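Local atomic coordinates of HTH-type transcriptional regulator cbl (Escherichia coli K12, PDB entry 2FYI), a protein that binds DNA as a LysR-family transcriptional regulator and may serve as an accessory regulatory protein within the cys regulon. Residues V80-F85 / L193-G198; F85-S90 / D187-W192; I116-G121 / G162-Q167. All coordinates share one frame; numbering follows the deposited sequence.

Contact 1. Residues V80-F85 / L193-G198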
loop_
_atom_site.group_PDB
_atom_site.type_symbol
_atom_site.label_atom_id
_atom_site.label_comp_id
_atom_site.label_asym_id
_atom_site.label_seq_id
_atom_site.Cartn_x
_atom_site.Cartn_y
_atom_site.Cartn_z
ATOM N N VAL A 80 -7.390 9.996 22.048
ATOM C CA VAL A 80 -6.289 10.421 22.902
ATOM C C VAL A 80 -5.035 9.764 22.318
ATOM O O VAL A 80 -5.021 8.540 22.132
ATOM C CB VAL A 80 -6.478 9.866 24.326
ATOM C CG1 VAL A 80 -5.304 10.237 25.202
ATOM C CG2 VAL A 80 -7.776 10.356 24.935
ATOM N N ALA A 81 -3.988 10.538 22.040
ATOM C CA ALA A 81 -2.849 9.977 21.348
ATOM C C ALA A 81 -1.561 10.177 22.114
ATOM O O ALA A 81 -1.344 11.222 22.722
ATOM C CB ALA A 81 -2.743 10.569 19.976
ATOM N N PHE A 82 -0.700 9.163 22.074
ATOM C CA PHE A 82 0.604 9.249 22.714
ATOM C C PHE A 82 1.658 9.076 21.649
ATOM O O PHE A 82 1.480 8.286 20.711
ATOM C CB PHE A 82 0.763 8.140 23.735
ATOM C CG PHE A 82 -0.359 8.046 24.717
ATOM C CD1 PHE A 82 -1.520 7.357 24.406
ATOM C CD2 PHE A 82 -0.249 8.609 25.981
ATOM C CE1 PHE A 82 -2.576 7.245 25.347
ATOM C CE2 PHE A 82 -1.302 8.502 26.921
ATOM C CZ PHE A 82 -2.459 7.822 26.595
ATOM N N PRO A 83 2.763 9.814 21.799
ATOM C CA PRO A 83 3.915 9.767 20.883
ATOM C C PRO A 83 4.677 8.450 21.000
ATOM O O PRO A 83 5.040 8.033 22.092
ATOM C CB PRO A 83 4.765 10.965 21.327
ATOM C CG PRO A 83 4.304 11.298 22.698
ATOM C CD PRO A 83 2.930 10.767 22.910
ATOM N N TRP A 84 4.897 7.784 19.886
ATOM C CA TRP A 84 5.682 6.578 19.922
ATOM C C TRP A 84 7.164 6.866 19.630
ATOM O O TRP A 84 8.019 6.597 20.474
ATOM C CB TRP A 84 5.086 5.523 19.019
ATOM C CG TRP A 84 5.820 4.260 19.041
ATOM C CD1 TRP A 84 6.789 3.875 19.930
ATOM C CD2 TRP A 84 5.632 3.168 18.147
ATOM N NE1 TRP A 84 7.215 2.610 19.640
ATOM C CE2 TRP A 84 6.524 2.152 18.543
ATOM C CE3 TRP A 84 4.795 2.951 17.046
ATOM C CZ2 TRP A 84 6.612 0.940 17.865
ATOM C CZ3 TRP A 84 4.881 1.747 16.381
ATOM C CH2 TRP A 84 5.791 0.760 16.787
ATOM N N PHE A 85 7.472 7.435 18.473
ATOM C CA PHE A 85 8.827 7.905 18.196
ATOM C C PHE A 85 8.786 8.961 17.095
ATOM O O PHE A 85 7.744 9.164 16.462
ATOM C CB PHE A 85 9.744 6.753 17.798
ATOM C CG PHE A 85 9.275 6.023 16.597
ATOM C CD1 PHE A 85 9.587 6.489 15.326
ATOM C CD2 PHE A 85 8.454 4.894 16.728
ATOM C CE1 PHE A 85 9.124 5.830 14.191
ATOM C CE2 PHE A 85 7.972 4.218 15.589
ATOM C CZ PHE A 85 8.308 4.693 14.310
ATOM N N LEU A 193 0.213 6.680 18.920
ATOM C CA LEU A 193 -0.554 5.569 19.370
ATOM C C LEU A 193 -1.816 6.204 19.931
ATOM O O LEU A 193 -1.735 7.036 20.848
ATOM C CB LEU A 193 0.202 4.921 20.493
ATOM C CG LEU A 193 1.572 4.395 20.099
ATOM C CD1 LEU A 193 2.542 4.575 21.253
ATOM C CD2 LEU A 193 1.454 2.925 19.659
ATOM N N GLY A 194 -2.969 5.844 19.368
ATOM C CA GLY A 194 -4.234 6.404 19.818
ATOM C C GLY A 194 -5.193 5.384 20.416
ATOM O O GLY A 194 -5.185 4.211 20.046
ATOM N N LEU A 195 -6.017 5.831 21.357
ATOM C CA LEU A 195 -7.107 5.012 21.892
ATOM C C LEU A 195 -8.343 5.880 21.895
ATOM O O LEU A 195 -8.233 7.129 21.912
ATOM C CB LEU A 195 -6.825 4.598 23.342
ATOM C CG LEU A 195 -5.529 3.848 23.575
ATOM C CD1 LEU A 195 -5.130 3.832 25.021
ATOM C CD2 LEU A 195 -5.750 2.459 23.051
ATOM N N LYS A 196 -9.510 5.240 21.914
ATOM C CA LYS A 196 -10.756 5.977 22.101
ATOM C C LYS A 196 -10.817 6.600 23.493
ATOM O O LYS A 196 -10.546 5.939 24.504
ATOM C CB LYS A 196 -11.933 5.050 21.891
ATOM C CG LYS A 196 -13.293 5.686 21.985
ATOM C CD LYS A 196 -14.278 4.577 21.666
ATOM C CE LYS A 196 -15.649 4.834 22.229
ATOM N NZ LYS A 196 -16.359 5.733 21.316
ATOM N N ARG A 197 -11.159 7.877 23.548
ATOM C CA ARG A 197 -11.192 8.585 24.830
ATOM C C ARG A 197 -12.331 8.111 25.726
ATOM O O ARG A 197 -13.413 7.794 25.243
ATOM C CB ARG A 197 -11.317 10.071 24.573
ATOM C CG ARG A 197 -11.393 10.918 25.774
ATOM C CD ARG A 197 -11.562 12.319 25.297
ATOM N NE ARG A 197 -10.322 12.804 24.701
ATOM C CZ ARG A 197 -9.295 13.257 25.423
ATOM N NH1 ARG A 197 -9.383 13.271 26.765
ATOM N NH2 ARG A 197 -8.191 13.699 24.821
ATOM N N GLY A 198 -12.080 8.051 27.031
ATOM C CA GLY A 198 -13.056 7.519 27.981
ATOM C C GLY A 198 -13.384 6.033 27.812
ATOM O O GLY A 198 -14.297 5.521 28.442
#

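Contact 2. Residues F85-S90 / D187-W192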
loop_
_atom_site.group_PDB
_atom_site.type_symbol
_atom_site.label_atom_id
_atom_site.label_comp_id
_atom_site.label_asym_id
_atom_site.label_seq_id
_atom_site.Cartn_x
_atom_site.Cartn_y
_atom_site.Cartn_z
ATOM N N PHE A 85 7.472 7.435 18.473
ATOM C CA PHE A 85 8.827 7.905 18.196
ATOM C C PHE A 85 8.786 8.961 17.095
ATOM O O PHE A 85 7.744 9.164 16.462
ATOM C CB PHE A 85 9.744 6.753 17.798
ATOM C CG PHE A 85 9.275 6.023 16.597
ATOM C CD1 PHE A 85 9.587 6.489 15.326
ATOM C CD2 PHE A 85 8.454 4.894 16.728
ATOM C CE1 PHE A 85 9.124 5.830 14.191
ATOM C CE2 PHE A 85 7.972 4.218 15.589
ATOM C CZ PHE A 85 8.308 4.693 14.310
ATOM N N ARG A 86 9.911 9.644 16.875
ATOM C CA ARG A 86 10.022 10.607 15.769
ATOM C C ARG A 86 10.837 10.126 14.580
ATOM O O ARG A 86 11.681 9.249 14.702
ATOM C CB ARG A 86 10.485 11.965 16.246
ATOM C CG ARG A 86 9.439 12.564 17.106
ATOM C CD ARG A 86 10.048 13.460 18.119
ATOM N NE ARG A 86 9.770 14.851 17.779
ATOM C CZ ARG A 86 10.572 15.661 17.077
ATOM N NH1 ARG A 86 11.776 15.259 16.613
ATOM N NH2 ARG A 86 10.160 16.903 16.844
ATOM N N TRP A 87 10.532 10.676 13.411
ATOM C CA TRP A 87 11.183 10.245 12.182
ATOM C C TRP A 87 11.192 11.304 11.113
ATOM O O TRP A 87 10.373 12.231 11.139
ATOM C CB TRP A 87 10.496 9.028 11.639
ATOM C CG TRP A 87 9.100 9.251 11.248
ATOM C CD1 TRP A 87 8.007 9.120 12.034
ATOM C CD2 TRP A 87 8.621 9.615 9.942
ATOM N NE1 TRP A 87 6.864 9.368 11.306
ATOM C CE2 TRP A 87 7.215 9.671 10.016
ATOM C CE3 TRP A 87 9.246 9.894 8.713
ATOM C CZ2 TRP A 87 6.417 9.996 8.904
ATOM C CZ3 TRP A 87 8.452 10.214 7.615
ATOM C CH2 TRP A 87 7.054 10.268 7.721
ATOM N N HIS A 88 12.122 11.148 10.172
ATOM C CA HIS A 88 12.338 12.119 9.108
ATOM C C HIS A 88 12.273 11.476 7.750
ATOM O O HIS A 88 12.522 10.275 7.594
ATOM C CB HIS A 88 13.733 12.691 9.213
ATOM C CG HIS A 88 13.899 13.698 10.297
ATOM N ND1 HIS A 88 13.756 15.049 10.077
ATOM C CD2 HIS A 88 14.223 13.559 11.602
ATOM C CE1 HIS A 88 13.972 15.706 11.202
ATOM N NE2 HIS A 88 14.260 14.825 12.140
ATOM N N HIS A 89 11.999 12.286 6.739
ATOM C CA HIS A 89 12.093 11.793 5.373
ATOM C C HIS A 89 13.531 11.753 4.919
ATOM O O HIS A 89 14.360 12.586 5.311
ATOM C CB HIS A 89 11.333 12.687 4.425
ATOM C CG HIS A 89 9.860 12.667 4.634
ATOM N ND1 HIS A 89 9.180 13.714 5.216
ATOM C CD2 HIS A 89 8.936 11.725 4.345
ATOM C CE1 HIS A 89 7.897 13.417 5.276
ATOM N NE2 HIS A 89 7.721 12.218 4.747
ATOM N N SER A 90 13.845 10.800 4.067
ATOM C CA SER A 90 15.107 10.910 3.397
ATOM C C SER A 90 14.960 10.784 1.871
ATOM O O SER A 90 13.867 10.566 1.349
ATOM C CB SER A 90 16.170 10.012 4.032
ATOM O OG SER A 90 15.944 8.649 3.768
ATOM N N ASP A 187 11.209 19.084 8.466
ATOM C CA ASP A 187 10.930 18.826 9.874
ATOM C C ASP A 187 10.583 17.369 10.168
ATOM O O ASP A 187 10.172 16.617 9.262
ATOM C CB ASP A 187 9.821 19.743 10.373
ATOM C CG ASP A 187 10.251 21.194 10.391
ATOM O OD1 ASP A 187 11.494 21.430 10.283
ATOM O OD2 ASP A 187 9.368 22.085 10.498
ATOM N N ALA A 188 10.766 16.996 11.441
ATOM C CA ALA A 188 10.449 15.665 11.977
ATOM C C ALA A 188 8.959 15.388 11.988
ATOM O O ALA A 188 8.163 16.297 12.087
ATOM C CB ALA A 188 10.960 15.557 13.363
ATOM N N ASN A 189 8.599 14.111 11.899
ATOM C CA ASN A 189 7.216 13.661 12.071
ATOM C C ASN A 189 7.109 12.836 13.335
ATOM O O ASN A 189 8.114 12.426 13.907
ATOM C CB ASN A 189 6.818 12.790 10.890
ATOM C CG ASN A 189 7.079 13.470 9.572
ATOM O OD1 ASN A 189 6.277 14.289 9.113
ATOM N ND2 ASN A 189 8.216 13.162 8.965
ATOM N N THR A 190 5.891 12.564 13.765
ATOM C CA THR A 190 5.707 11.728 14.938
ATOM C C THR A 190 4.728 10.624 14.652
ATOM O O THR A 190 3.750 10.820 13.920
ATOM C CB THR A 190 5.117 12.502 16.074
ATOM O OG1 THR A 190 5.962 13.607 16.366
ATOM C CG2 THR A 190 5.028 11.610 17.270
ATOM N N VAL A 191 4.974 9.454 15.223
ATOM C CA VAL A 191 4.025 8.375 15.060
ATOM C C VAL A 191 3.261 8.273 16.352
ATOM O O VAL A 191 3.869 8.168 17.409
ATOM C CB VAL A 191 4.688 7.046 14.820
ATOM C CG1 VAL A 191 3.615 6.029 14.660
ATOM C CG2 VAL A 191 5.513 7.111 13.600
ATOM N N TRP A 192 1.933 8.298 16.252
ATOM C CA TRP A 192 1.066 8.284 17.411
ATOM C C TRP A 192 0.422 6.949 17.642
ATOM O O TRP A 192 0.113 6.188 16.699
ATOM C CB TRP A 192 -0.030 9.315 17.260
ATOM C CG TRP A 192 0.498 10.684 17.047
ATOM C CD1 TRP A 192 0.756 11.283 15.850
ATOM C CD2 TRP A 192 0.831 11.640 18.058
ATOM N NE1 TRP A 192 1.245 12.556 16.057
ATOM C CE2 TRP A 192 1.295 12.803 17.397
ATOM C CE3 TRP A 192 0.780 11.626 19.451
ATOM C CZ2 TRP A 192 1.700 13.930 18.064
ATOM C CZ3 TRP A 192 1.188 12.772 20.132
ATOM C CH2 TRP A 192 1.647 13.907 19.427
#

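Contact 3. Residues I116-G121 / G162-Q167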
loop_
_atom_site.group_PDB
_atom_site.type_symbol
_atom_site.label_atom_id
_atom_site.label_comp_id
_atom_site.label_asym_id
_atom_site.label_seq_id
_atom_site.Cartn_x
_atom_site.Cartn_y
_atom_site.Cartn_z
ATOM N N ILE A 116 8.805 11.554 -6.472
ATOM C CA ILE A 116 7.931 10.442 -6.242
ATOM C C ILE A 116 7.783 10.380 -4.753
ATOM O O ILE A 116 8.724 10.082 -4.035
ATOM C CB ILE A 116 8.533 9.148 -6.740
ATOM C CG1 ILE A 116 8.974 9.299 -8.178
ATOM C CG2 ILE A 116 7.537 8.000 -6.620
ATOM C CD1 ILE A 116 9.802 8.151 -8.581
ATOM N N THR A 117 6.594 10.689 -4.273
ATOM C CA THR A 117 6.410 10.781 -2.841
ATOM C C THR A 117 4.981 10.499 -2.421
ATOM O O THR A 117 4.136 10.196 -3.267
ATOM C CB THR A 117 6.886 12.115 -2.297
ATOM O OG1 THR A 117 7.152 11.955 -0.910
ATOM C CG2 THR A 117 5.852 13.173 -2.480
ATOM N N TYR A 118 4.729 10.575 -1.117
ATOM C CA TYR A 118 3.414 10.244 -0.576
ATOM C C TYR A 118 2.362 11.238 -1.013
ATOM O O TYR A 118 2.647 12.396 -1.223
ATOM C CB TYR A 118 3.458 10.185 0.952
ATOM C CG TYR A 118 4.532 9.265 1.447
ATOM C CD1 TYR A 118 5.674 9.780 2.058
ATOM C CD2 TYR A 118 4.434 7.891 1.258
ATOM C CE1 TYR A 118 6.685 8.952 2.493
ATOM C CE2 TYR A 118 5.431 7.057 1.688
ATOM C CZ TYR A 118 6.565 7.600 2.302
ATOM O OH TYR A 118 7.582 6.786 2.749
ATOM N N ARG A 119 1.135 10.781 -1.139
ATOM C CA ARG A 119 0.056 11.666 -1.463
ATOM C C ARG A 119 -0.263 12.572 -0.254
ATOM O O ARG A 119 0.122 12.271 0.852
ATOM C CB ARG A 119 -1.144 10.820 -1.815
ATOM C CG ARG A 119 -2.160 10.862 -0.740
ATOM C CD ARG A 119 -3.070 9.686 -0.746
ATOM N NE ARG A 119 -3.788 9.496 -1.997
ATOM C CZ ARG A 119 -4.900 8.785 -2.060
ATOM N NH1 ARG A 119 -5.384 8.272 -0.937
ATOM N NH2 ARG A 119 -5.523 8.590 -3.209
ATOM N N GLN A 120 -0.972 13.676 -0.459
ATOM C CA GLN A 120 -1.263 14.600 0.636
ATOM C C GLN A 120 -2.072 13.897 1.664
ATOM O O GLN A 120 -2.943 13.119 1.320
ATOM C CB GLN A 120 -2.065 15.793 0.159
ATOM C CG GLN A 120 -1.586 16.323 -1.155
ATOM C CD GLN A 120 -1.782 17.818 -1.270
ATOM O OE1 GLN A 120 -2.900 18.304 -1.476
ATOM N NE2 GLN A 120 -0.695 18.557 -1.140
ATOM N N GLY A 121 -1.788 14.187 2.928
ATOM C CA GLY A 121 -2.520 13.599 4.031
ATOM C C GLY A 121 -1.826 12.404 4.646
ATOM O O GLY A 121 -2.234 11.925 5.709
ATOM N N GLY A 162 12.918 9.993 -4.999
ATOM C CA GLY A 162 11.891 9.727 -4.002
ATOM C C GLY A 162 12.140 10.393 -2.674
ATOM O O GLY A 162 13.287 10.487 -2.211
ATOM N N LEU A 163 11.070 10.878 -2.057
ATOM C CA LEU A 163 11.131 11.259 -0.650
ATOM C C LEU A 163 10.426 10.176 0.144
ATOM O O LEU A 163 9.231 9.957 -0.042
ATOM C CB LEU A 163 10.489 12.620 -0.433
ATOM C CG LEU A 163 11.470 13.713 -0.886
ATOM C CD1 LEU A 163 10.814 15.040 -0.994
ATOM C CD2 LEU A 163 12.631 13.818 0.064
ATOM N N VAL A 164 11.170 9.448 0.969
ATOM C CA VAL A 164 10.598 8.347 1.747
ATOM C C VAL A 164 10.939 8.462 3.217
ATOM O O VAL A 164 11.998 8.949 3.573
ATOM C CB VAL A 164 11.101 6.982 1.271
ATOM C CG1 VAL A 164 10.659 6.733 -0.104
ATOM C CG2 VAL A 164 12.605 6.928 1.321
ATOM N N ALA A 165 10.022 8.011 4.063
ATOM C CA ALA A 165 10.280 7.795 5.485
ATOM C C ALA A 165 11.632 7.097 5.687
ATOM O O ALA A 165 11.891 6.099 5.047
ATOM C CB ALA A 165 9.165 6.942 6.047
ATOM N N GLU A 166 12.484 7.589 6.580
ATOM C CA GLU A 166 13.820 6.993 6.705
ATOM C C GLU A 166 13.804 5.504 7.113
ATOM O O GLU A 166 14.688 4.730 6.745
ATOM C CB GLU A 166 14.691 7.802 7.664
ATOM C CG GLU A 166 14.095 7.895 9.080
ATOM C CD GLU A 166 14.978 8.628 10.116
ATOM O OE1 GLU A 166 14.415 9.176 11.090
ATOM O OE2 GLU A 166 16.218 8.651 9.966
ATOM N N GLN A 167 12.789 5.106 7.862
ATOM C CA GLN A 167 12.671 3.750 8.418
ATOM C C GLN A 167 12.362 2.646 7.398
ATOM O O GLN A 167 12.420 1.469 7.724
ATOM C CB GLN A 167 11.548 3.858 9.389
ATOM C CG GLN A 167 11.352 5.328 9.461
ATOM C CD GLN A 167 9.944 5.737 9.605
ATOM O OE1 GLN A 167 9.053 4.934 9.840
ATOM N NE2 GLN A 167 9.723 7.009 9.519
#

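Contact 1. Residues V80-F85 / L193-G198
Val-80 faces Leu-195 and Phe-82 faces Leu-193 as two hydrogen-bonded pairs of an antiparallel ladder, the short strand axes running at 162°. The strands belong to a LysR cofactor-binding domain of the periplasmic-binding-protein fold, and both take part in the crossover that joins its two subdomains; this is the portion inside one of them. Each pair is closed by two backbone bonds. Val-80 N to Leu-195 O and Leu-195 N to Val-80 O are both 3.0 Å, and Phe-82 N to Leu-193 O and Leu-193 N to Phe-82 O are both 2.7 Å. Between them lies the non-hydrogen-bonded pair Ala-81 and Gly-194, with CA to CA 4.1 Å.

Val-80, Phe-82, Leu-193 and Leu-195 share one face of the sheet, which helices 203-212 and 218-226 cover. The phenyl ring of Phe-82 sits loosely against its diagonal neighbour, CE1 lying 4.3 Å from Leu-195 CD1, and reaches Leu-209 and Ile-221 of those helices. Trp-84 behaves differently. With CG anti to the backbone N (chi1 -178°), its indole is carried away from the 193-198 segment, and the touching falls to the root of the side chain: CB meets Leu-193 CD1 at 3.5 Å. The indole itself has Phe-85 CE2 above the centre of one face, and NE1 makes a weak hydrogen bond to Cys-212 O.

Past the end of its strand, Arg-197 extends its first carbons and then bends at chi3 (-71°), turning the guanidinium back across Val-80 at about a right angle. NH2 makes a weak hydrogen bond to Leu-79 O, while the CG2 methyl of Val-80 stands over the centre of one guanidinium face, 3.3 Å from Arg-197 CZ.

Contact 2. Residues F85-S90 / D187-W192
Trp-87 O takes two hydrogen bonds from Asn-189. The backbone one, from Asn-189 N, is short and nearly straight (2.7 Å); the amide one, from Asn-189 ND2, is longer and bent (3.2 Å, 142° at the hydrogen), its donor lying above the carbonyl plane. Trp-87 N returns a bond to Asn-189 O at 3.0 Å, completing an antiparallel hydrogen-bonded pair, and farther along Val-191 N donates to Phe-85 O, also at 3.0 Å.

The same asparagine packs on the tryptophan ring. Asn-189 CB makes a CH-pi contact 3.6 Å from the centroid of the five-membered ring, and ND2 lies over the six-membered part, with the amide plane 31° from the indole. Chi1 of Trp-87 (63°) sets CG between the backbone N and the carbonyl carbon, folding the ring across its partner. A leucine here has no flat ring and no NE1, which would probably leave the Asn-189 amide without the surface it lies on, and Ser-70 OG without that partner.

Val-191 CG2 lies over the Phe-85 ring, 3.8 Å from CZ, and also touches Trp-87. Ala-188 CB lies over one face of the Arg-86 guanidinium and one face of the His-88 ring.

The two strands are here passing between the subdomains of the periplasmic-binding-protein fold. Strand 161-165 and the turn after it bond to Ser-90 and His-88, while Arg-127 and Ile-128 of helix 125-134 pack against Asn-189 and His-89.

Contact 3. Residues I116-G121 / G162-Q167
Ile-116 and Gly-162 form a parallel bridge, CA to CA 4.6 Å, between neighbouring strands of a Rossmann-like alpha/beta subdomain. Strand 115-118 lies between 141-145 and 161-165, all parallel, with helices 125-134 and 148-157 as the crossover connections. The short axes diverge by 34°, and backbone bonding is correspondingly sparse.

Of the hydrogen bonds, one is purely backbone: Leu-163 N to Ile-116 O, 3.2 Å and bent. Side chains then take over as the strands separate. Thr-117 has OG1 anti to its own N (chi1 -158°), which directs the hydroxyl across to Leu-163 O at 3.0 Å. One residue on, Tyr-118 spans the wider gap with its whole ring and ends at Ala-165, whose N lies in the ring plane, so the phenol meets it edge-on. The tyrosine OH is also hydrogen-bonded to Ser-148 OG at the start of helix 148-157, so a buried hydroxyl has two partners.

Weaker contacts fill in around these. Gly-162 CA makes a CA-H...O contact with Ile-116 O, and Leu-163 CB rests 3.4 Å from Thr-117 OG1, while Ile-128 of helix 125-134 touches both of these side chains.

Every touching residue is buried. Where the strands are farthest apart, the crossing is made by one bond, Ala-165 N to Tyr-118 OH, 3.0 Å long with 159° at the hydrogen.

In the fold
Contacts 1 and 2 hold the same two antiparallel strands, 79-94 and 189-196, and share Phe-85; contact 3 joins parallel strands in the other subdomain. Between the first two, Trp-84 N probably bonds Val-191 O at 2.7 Å, and Val-191 thus pairs with two successive residues, consistent with a beta bulge. Contact 3 is wholly buried, whereas contacts 1 and 2 are partly so. Backbone pairing with aliphatic and aromatic cover dominates contact 1, aromatic rings and an amide contact 2, hydroxyls contact 3. Contact 2 is the intermediary: its centre is about 11 Å from that of contact 3, and Ser-90 N probably bonds Val-164 O.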